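Local coordinates for MIX1 (Leishmania major, PDB 3HA4), which forms a homodimer and probably serves as a mitochondrial membrane-anchored scaffold, its TPR-like helical fold mediating protein-protein interactions, at residues 106-110 with 111-115; 68-71 with 72-75; 119-122 with 123-127. One frame throughout, in Å; residues are numbered along the deposited sequence.

Contact 1: 106-110 with 111-115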
loop_
_atom_site.group_PDB
_atom_site.type_symbol
_atom_site.label_atom_id
_atom_site.label_comp_id
_atom_site.label_asym_id
_atom_site.label_seq_id
_atom_site.Cartn_x
_atom_site.Cartn_y
_atom_site.Cartn_z
ATOM N N LEU A 106 8.019 -6.267 11.498
ATOM C CA LEU A 106 8.066 -7.262 12.561
ATOM C C LEU A 106 7.589 -6.683 13.891
ATOM O O LEU A 106 6.891 -7.374 14.648
ATOM C CB LEU A 106 9.464 -7.892 12.691
ATOM C CG LEU A 106 9.861 -8.883 11.590
ATOM C CD1 LEU A 106 11.282 -9.379 11.783
ATOM C CD2 LEU A 106 8.886 -10.060 11.524
ATOM N N ASN A 107 7.952 -5.426 14.175
ATOM C CA ASN A 107 7.482 -4.745 15.388
ATOM C C ASN A 107 5.968 -4.634 15.380
ATOM O O ASN A 107 5.330 -4.815 16.408
ATOM C CB ASN A 107 8.089 -3.332 15.555
ATOM C CG ASN A 107 9.563 -3.351 15.976
ATOM O OD1 ASN A 107 10.051 -4.321 16.554
ATOM N ND2 ASN A 107 10.277 -2.266 15.670
ATOM N N VAL A 108 5.386 -4.334 14.225
ATOM C CA VAL A 108 3.930 -4.203 14.141
ATOM C C VAL A 108 3.239 -5.557 14.325
ATOM O O VAL A 108 2.243 -5.675 15.035
ATOM C CB VAL A 108 3.493 -3.614 12.790
ATOM C CG1 VAL A 108 1.985 -3.705 12.635
ATOM C CG2 VAL A 108 3.982 -2.162 12.653
ATOM N N LYS A 109 3.788 -6.574 13.676
ATOM C CA LYS A 109 3.222 -7.908 13.694
ATOM C C LYS A 109 3.193 -8.484 15.112
ATOM O O LYS A 109 2.247 -9.163 15.490
ATOM C CB LYS A 109 4.001 -8.829 12.740
ATOM C CG LYS A 109 3.757 -10.316 12.974
ATOM C CD LYS A 109 4.196 -11.184 11.798
ATOM C CE LYS A 109 3.925 -12.652 12.104
ATOM N NZ LYS A 109 4.449 -13.567 11.065
ATOM N N TYR A 110 4.228 -8.199 15.893
ATOM C CA TYR A 110 4.337 -8.762 17.231
ATOM C C TYR A 110 3.931 -7.757 18.295
ATOM O O TYR A 110 4.161 -7.965 19.485
ATOM C CB TYR A 110 5.745 -9.314 17.463
ATOM C CG TYR A 110 5.992 -10.525 16.596
ATOM C CD1 TYR A 110 5.410 -11.752 16.907
ATOM C CD2 TYR A 110 6.746 -10.433 15.438
ATOM C CE1 TYR A 110 5.605 -12.855 16.111
ATOM C CE2 TYR A 110 6.945 -11.527 14.627
ATOM C CZ TYR A 110 6.379 -12.741 14.975
ATOM O OH TYR A 110 6.572 -13.845 14.184
ATOM N N GLY A 111 3.335 -6.663 17.899
ATOM C CA GLY A 111 2.813 -5.714 18.840
ATOM C C GLY A 111 3.819 -5.008 19.695
ATOM O O GLY A 111 3.503 -4.545 20.736
ATOM N N ARG A 112 5.035 -4.929 19.225
ATOM C CA ARG A 112 6.098 -4.206 19.867
ATOM C C ARG A 112 5.857 -2.720 19.782
ATOM O O ARG A 112 6.442 -1.923 20.461
ATOM C CB ARG A 112 7.404 -4.563 19.219
ATOM C CG ARG A 112 8.003 -5.753 19.803
ATOM C CD ARG A 112 9.316 -6.050 19.258
ATOM N NE ARG A 112 9.412 -7.461 19.045
ATOM C CZ ARG A 112 9.556 -8.041 17.886
ATOM N NH1 ARG A 112 9.685 -7.339 16.832
ATOM N NH2 ARG A 112 9.619 -9.329 17.809
ATOM N N VAL A 113 4.961 -2.362 18.911
ATOM C CA VAL A 113 4.670 -1.007 18.647
ATOM C C VAL A 113 3.196 -0.998 18.334
ATOM O O VAL A 113 2.672 -1.980 17.904
ATOM C CB VAL A 113 5.520 -0.559 17.509
ATOM C CG1 VAL A 113 4.972 -0.970 16.251
ATOM C CG2 VAL A 113 5.732 0.847 17.570
ATOM N N SER A 114 2.495 0.083 18.573
ATOM C CA SER A 114 1.078 0.043 18.320
ATOM C C SER A 114 0.463 1.328 17.828
ATOM O O SER A 114 1.065 2.367 17.865
ATOM C CB SER A 114 0.312 -0.531 19.503
ATOM O OG SER A 114 0.275 0.354 20.568
ATOM N N ASP A 115 -0.769 1.226 17.377
ATOM C CA ASP A 115 -1.450 2.313 16.754
ATOM C C ASP A 115 -1.070 2.573 15.335
ATOM O O ASP A 115 -0.838 3.697 14.969
ATOM C CB ASP A 115 -1.217 3.554 17.542
ATOM C CG ASP A 115 -2.418 3.978 18.241
ATOM O OD1 ASP A 115 -2.764 5.155 18.144
ATOM O OD2 ASP A 115 -3.031 3.120 18.865
HETATM O O HOH W 1 0.629 -3.677 16.272
#
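R112 and N107 meet where helix 94-109 ends, and two hydrogen bonds join them. The backbone one runs from R112 N to N107 O at 2.8 Å. The side-chain one, from R112 NH1 to N107 OD1, is 3.1 Å long and nearly straight, with an N-H...O angle of 163°. OD1 sits at the guanidinium edge, close to its plane, while the amide and guanidinium planes stand 83° apart, so the two groups meet crosswise instead of stacking. R112 reaches this place by folding back over the helix end: its chain bends at chi3, which lays one guanidinium face against Y110 CB. The Y110 ring runs alongside R112 and points the same way, with Y110 CD2 3.9 Å from R112 NH2.

Just before the arginine in the chain, G111 takes a positive phi of 66° and turns the backbone out of the helix. Its N donates to V108 O at 3.2 Å. A water donates to both V108 O and V113 O, bridging helix end and loop. V113 covers the apolar flank, V113 CG1 lying 3.9 Å from V108 CG2, and its side chain also touches A67. The paired bonds from R112 N to N107 O and from G111 N to V108 O, with glycine at C-prime, define a Schellman motif.

Contact 2: 68-71 with 72-75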
loop_
_atom_site.group_PDB
_atom_site.type_symbol
_atom_site.label_atom_id
_atom_site.label_comp_id
_atom_site.label_asym_id
_atom_site.label_seq_id
_atom_site.Cartn_x
_atom_site.Cartn_y
_atom_site.Cartn_z
ATOM N N ASP A 68 3.435 2.155 11.848
ATOM C CA ASP A 68 2.715 1.950 10.589
ATOM C C ASP A 68 3.228 0.751 9.783
ATOM O O ASP A 68 4.438 0.481 9.741
ATOM C CB ASP A 68 2.787 3.200 9.713
ATOM C CG ASP A 68 1.968 3.061 8.435
ATOM O OD1 ASP A 68 0.807 2.587 8.523
ATOM O OD2 ASP A 68 2.487 3.414 7.350
ATOM N N TRP A 69 2.308 0.052 9.121
ATOM C CA TRP A 69 2.678 -1.102 8.280
ATOM C C TRP A 69 2.451 -0.791 6.801
ATOM O O TRP A 69 3.078 -1.395 5.931
ATOM C CB TRP A 69 1.887 -2.374 8.681
ATOM C CG TRP A 69 0.421 -2.144 8.625
ATOM C CD1 TRP A 69 -0.356 -1.614 9.605
ATOM C CD2 TRP A 69 -0.439 -2.358 7.502
ATOM N NE1 TRP A 69 -1.654 -1.501 9.170
ATOM C CE2 TRP A 69 -1.731 -1.955 7.881
ATOM C CE3 TRP A 69 -0.246 -2.868 6.218
ATOM C CZ2 TRP A 69 -2.824 -2.053 7.030
ATOM C CZ3 TRP A 69 -1.331 -2.957 5.373
ATOM C CH2 TRP A 69 -2.604 -2.557 5.783
ATOM N N LEU A 70 1.547 0.145 6.525
ATOM C CA LEU A 70 1.137 0.443 5.156
ATOM C C LEU A 70 2.295 0.963 4.312
ATOM O O LEU A 70 2.561 0.471 3.213
ATOM C CB LEU A 70 -0.019 1.445 5.144
ATOM C CG LEU A 70 -0.736 1.637 3.806
ATOM C CD1 LEU A 70 -0.894 0.308 3.067
ATOM C CD2 LEU A 70 -2.090 2.294 4.011
ATOM N N ILE A 71 2.995 1.960 4.831
ATOM C CA ILE A 71 4.113 2.514 4.099
ATOM C C ILE A 71 5.233 1.481 3.924
ATOM O O ILE A 71 5.759 1.326 2.822
ATOM C CB ILE A 71 4.587 3.843 4.721
ATOM C CG1 ILE A 71 3.539 4.924 4.429
ATOM C CG2 ILE A 71 5.971 4.235 4.183
ATOM C CD1 ILE A 71 3.875 6.308 4.949
ATOM N N PRO A 72 5.584 0.751 5.001
ATOM C CA PRO A 72 6.572 -0.332 4.851
ATOM C C PRO A 72 6.161 -1.394 3.831
ATOM O O PRO A 72 7.014 -1.917 3.112
ATOM C CB PRO A 72 6.651 -0.926 6.255
ATOM C CG PRO A 72 6.356 0.250 7.142
ATOM C CD PRO A 72 5.289 1.027 6.417
ATOM N N LEU A 73 4.871 -1.701 3.771
ATOM C CA LEU A 73 4.356 -2.598 2.750
ATOM C C LEU A 73 4.645 -2.034 1.349
ATOM O O LEU A 73 5.147 -2.734 0.469
ATOM C CB LEU A 73 2.851 -2.800 2.951
ATOM C CG LEU A 73 2.114 -3.752 2.011
ATOM C CD1 LEU A 73 2.546 -5.171 2.288
ATOM C CD2 LEU A 73 0.616 -3.597 2.178
ATOM N N GLU A 74 4.345 -0.755 1.155
ATOM C CA GLU A 74 4.576 -0.093 -0.129
ATOM C C GLU A 74 6.071 -0.040 -0.486
ATOM O O GLU A 74 6.464 -0.349 -1.616
ATOM C CB GLU A 74 3.966 1.301 -0.107
ATOM C CG GLU A 74 3.490 1.776 -1.452
ATOM C CD GLU A 74 2.437 0.859 -2.034
ATOM O OE1 GLU A 74 1.234 0.981 -1.678
ATOM O OE2 GLU A 74 2.825 0.008 -2.856
ATOM N N LEU A 75 6.901 0.336 0.482
ATOM C CA LEU A 75 8.346 0.285 0.309
ATOM C C LEU A 75 8.856 -1.117 -0.047
ATOM O O LEU A 75 9.787 -1.262 -0.848
ATOM C CB LEU A 75 9.041 0.795 1.571
ATOM C CG LEU A 75 9.509 2.249 1.628
ATOM C CD1 LEU A 75 9.061 3.042 0.419
ATOM C CD2 LEU A 75 9.030 2.884 2.904
#
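The W69 indole meets L73 at its edge: L73 CD2 lies near the ring plane, 3.8 Å from W69 CZ3. The two side chains run side by side in the same direction, one helical turn apart. W69 CG lies between its own backbone N and carbonyl carbon (chi1 56°), which puts the six-membered ring's edge at L73 CD2. I128 and I129 of helix 123-137 pack against the indole as well, and its NE1 donates to G119 O.

The other flat group, the D68 carboxylate, faces the start of the helix. I71 N donates to D68 OD2 at 3.0 Å, from above the carboxylate plane, and a weak bond of 3.2 Å joins L70 N to D68 OD1. W34 NE1 also donates to OD2, so this buried oxygen has at least two donors. The P72 ring lies close by, crossing the D68 side chain obliquely, with P72 CD 3.8 Å from D68 OD2.

P72 N has no hydrogen to give D68 O, four residues back. P72 CG sits 3.2 Å from D68 O, and that oxygen accepts from Q104 NE2 of helix 94-109. The regular ladder opens with L73 N to W69 O at 2.8 Å and continues through L70 O and I71 O, the last bond nearly straight at 175°. On another side I71 and L75 lie alongside each other, I71 CG2 3.6 Å from L75 CD2.

L70 packs on W69 of the second subunit, placing this turn at the dimer contact. The chemistry is that of a capped helix start in an apolar core: the carboxylate accepts early amide hydrogens through one sound and one weak bond, and its negative charge would probably interact favourably with the helix dipole.

Contact 3: 119-122 with 123-127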
loop_
_atom_site.group_PDB
_atom_site.type_symbol
_atom_site.label_atom_id
_atom_site.label_comp_id
_atom_site.label_asym_id
_atom_site.label_seq_id
_atom_site.Cartn_x
_atom_site.Cartn_y
_atom_site.Cartn_z
ATOM N N GLY A 119 -4.181 1.354 9.934
ATOM C CA GLY A 119 -5.298 0.736 10.576
ATOM C C GLY A 119 -4.933 -0.482 11.370
ATOM O O GLY A 119 -3.807 -0.889 11.448
ATOM N N ARG A 120 -5.962 -1.060 11.966
ATOM C CA ARG A 120 -5.805 -2.092 12.956
ATOM C C ARG A 120 -5.345 -3.371 12.354
ATOM O O ARG A 120 -5.853 -3.789 11.333
ATOM C CB ARG A 120 -7.110 -2.337 13.712
ATOM C CG ARG A 120 -8.356 -1.929 12.976
ATOM C CD ARG A 120 -9.588 -2.281 13.794
ATOM N NE ARG A 120 -10.348 -1.105 14.214
ATOM C CZ ARG A 120 -10.986 -1.014 15.374
ATOM N NH1 ARG A 120 -10.945 -2.039 16.220
ATOM N NH2 ARG A 120 -11.663 0.090 15.688
ATOM N N VAL A 121 -4.386 -3.984 13.029
ATOM C CA VAL A 121 -3.885 -5.268 12.663
ATOM C C VAL A 121 -4.866 -6.317 13.113
ATOM O O VAL A 121 -4.628 -7.123 13.970
ATOM C CB VAL A 121 -2.503 -5.478 13.169
ATOM C CG1 VAL A 121 -1.951 -6.687 12.597
ATOM C CG2 VAL A 121 -1.683 -4.355 12.723
ATOM N N ASN A 122 -6.001 -6.270 12.474
ATOM C CA ASN A 122 -6.889 -7.353 12.521
ATOM C C ASN A 122 -6.022 -8.419 11.958
ATOM O O ASN A 122 -4.835 -8.299 11.951
ATOM C CB ASN A 122 -8.065 -7.077 11.640
ATOM C CG ASN A 122 -7.722 -7.161 10.228
ATOM O OD1 ASN A 122 -6.713 -7.708 9.883
ATOM N ND2 ASN A 122 -8.565 -6.638 9.384
ATOM N N LYS A 123 -6.617 -9.482 11.495
ATOM C CA LYS A 123 -5.898 -10.703 11.312
ATOM C C LYS A 123 -5.456 -10.871 9.893
ATOM O O LYS A 123 -4.498 -11.510 9.613
ATOM C CB LYS A 123 -6.793 -11.837 11.790
ATOM C CG LYS A 123 -7.506 -11.477 13.126
ATOM C CD LYS A 123 -9.037 -11.359 13.027
ATOM C CE LYS A 123 -9.519 -9.984 12.650
ATOM N NZ LYS A 123 -10.187 -9.351 13.790
ATOM N N ASP A 124 -6.186 -10.258 9.002
ATOM C CA ASP A 124 -5.847 -10.216 7.616
ATOM C C ASP A 124 -4.643 -9.362 7.416
ATOM O O ASP A 124 -3.850 -9.621 6.575
ATOM C CB ASP A 124 -6.980 -9.565 6.872
ATOM C CG ASP A 124 -7.995 -10.524 6.434
ATOM O OD1 ASP A 124 -7.633 -11.539 5.862
ATOM O OD2 ASP A 124 -9.160 -10.250 6.656
ATOM N N VAL A 125 -4.550 -8.305 8.190
ATOM C CA VAL A 125 -3.475 -7.378 8.084
ATOM C C VAL A 125 -2.224 -8.022 8.565
ATOM O O VAL A 125 -1.189 -7.755 8.052
ATOM C CB VAL A 125 -3.716 -6.162 8.922
ATOM C CG1 VAL A 125 -2.478 -5.488 9.167
ATOM C CG2 VAL A 125 -4.631 -5.255 8.248
ATOM N N GLU A 126 -2.323 -8.895 9.546
ATOM C CA GLU A 126 -1.148 -9.516 10.068
ATOM C C GLU A 126 -0.642 -10.522 9.125
ATOM O O GLU A 126 0.476 -10.909 9.210
ATOM C CB GLU A 126 -1.443 -10.221 11.343
ATOM C CG GLU A 126 -0.559 -11.382 11.508
ATOM C CD GLU A 126 -0.515 -11.860 12.903
ATOM O OE1 GLU A 126 0.180 -12.843 13.158
ATOM O OE2 GLU A 126 -1.180 -11.260 13.753
ATOM N N GLU A 127 -1.488 -10.967 8.226
ATOM C CA GLU A 127 -1.108 -11.943 7.241
ATOM C C GLU A 127 -0.426 -11.310 6.062
ATOM O O GLU A 127 0.491 -11.840 5.548
ATOM C CB GLU A 127 -2.338 -12.705 6.771
ATOM C CG GLU A 127 -2.735 -13.889 7.621
ATOM C CD GLU A 127 -4.013 -14.551 7.162
ATOM O OE1 GLU A 127 -4.181 -14.733 5.961
ATOM O OE2 GLU A 127 -4.853 -14.905 7.989
#
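V121 and V125 approach across a change from loop to helix, their CA atoms 5.1 Å apart. V121 is the centre of an inverse gamma turn, closed by N122 N donating to R120 O at 2.7 Å. The chain then enters helix 123-137, and N122 occupies the N-cap position.

The capping bond runs from V125 N to N122 OD1: it is 2.8 Å long, nearly straight at 169°, and lies in the carbonyl plane of the amide. N122 CG sits between its backbone N and carbonyl carbon (chi1 72°), which turns OD1 back over the first helical turn. D124 N is also near, 2.7 Å from N122 OD1. At the other end of the amide, N122 ND2 donates to G118 O of the second subunit, so one side chain caps its own helix and reaches across the dimer.

The valines form the apolar part. V121 CG1 rests 3.7 Å from V125 CG1, the side chains crossing at about a right angle, and the same methyl lies 3.8 Å from E126 CB. V125 CG2 turns to R120 O at 3.6 Å. Beyond the two segments E126 packs on K109 of helix 94-109 and V121 on P116 of the preceding loop, joining the helix start to its neighbours. An asparagine side chain accepting the amide hydrogen three residues ahead is the classic helix N-cap, here placed at the dimer interface.

In the fold
Along the chain the three contacts come in series, none nested or crossing, and each joins adjoining segments instead of closing a long loop. Contact 2 comes first, at the start of helix 70-81 and near the centre of the chain. Contact 1 ends helix 94-109, and contact 3 begins helix 123-137, so the last two bracket one connecting loop. Their centres lie 11 to 13 Å apart, yet each touches the others. V108 of contact 1 packs on W69 of contact 2 and V121 of contact 3, while W69 meets V125. Three helix ends thus gather together, and contacts 2 and 3 also touch the second subunit.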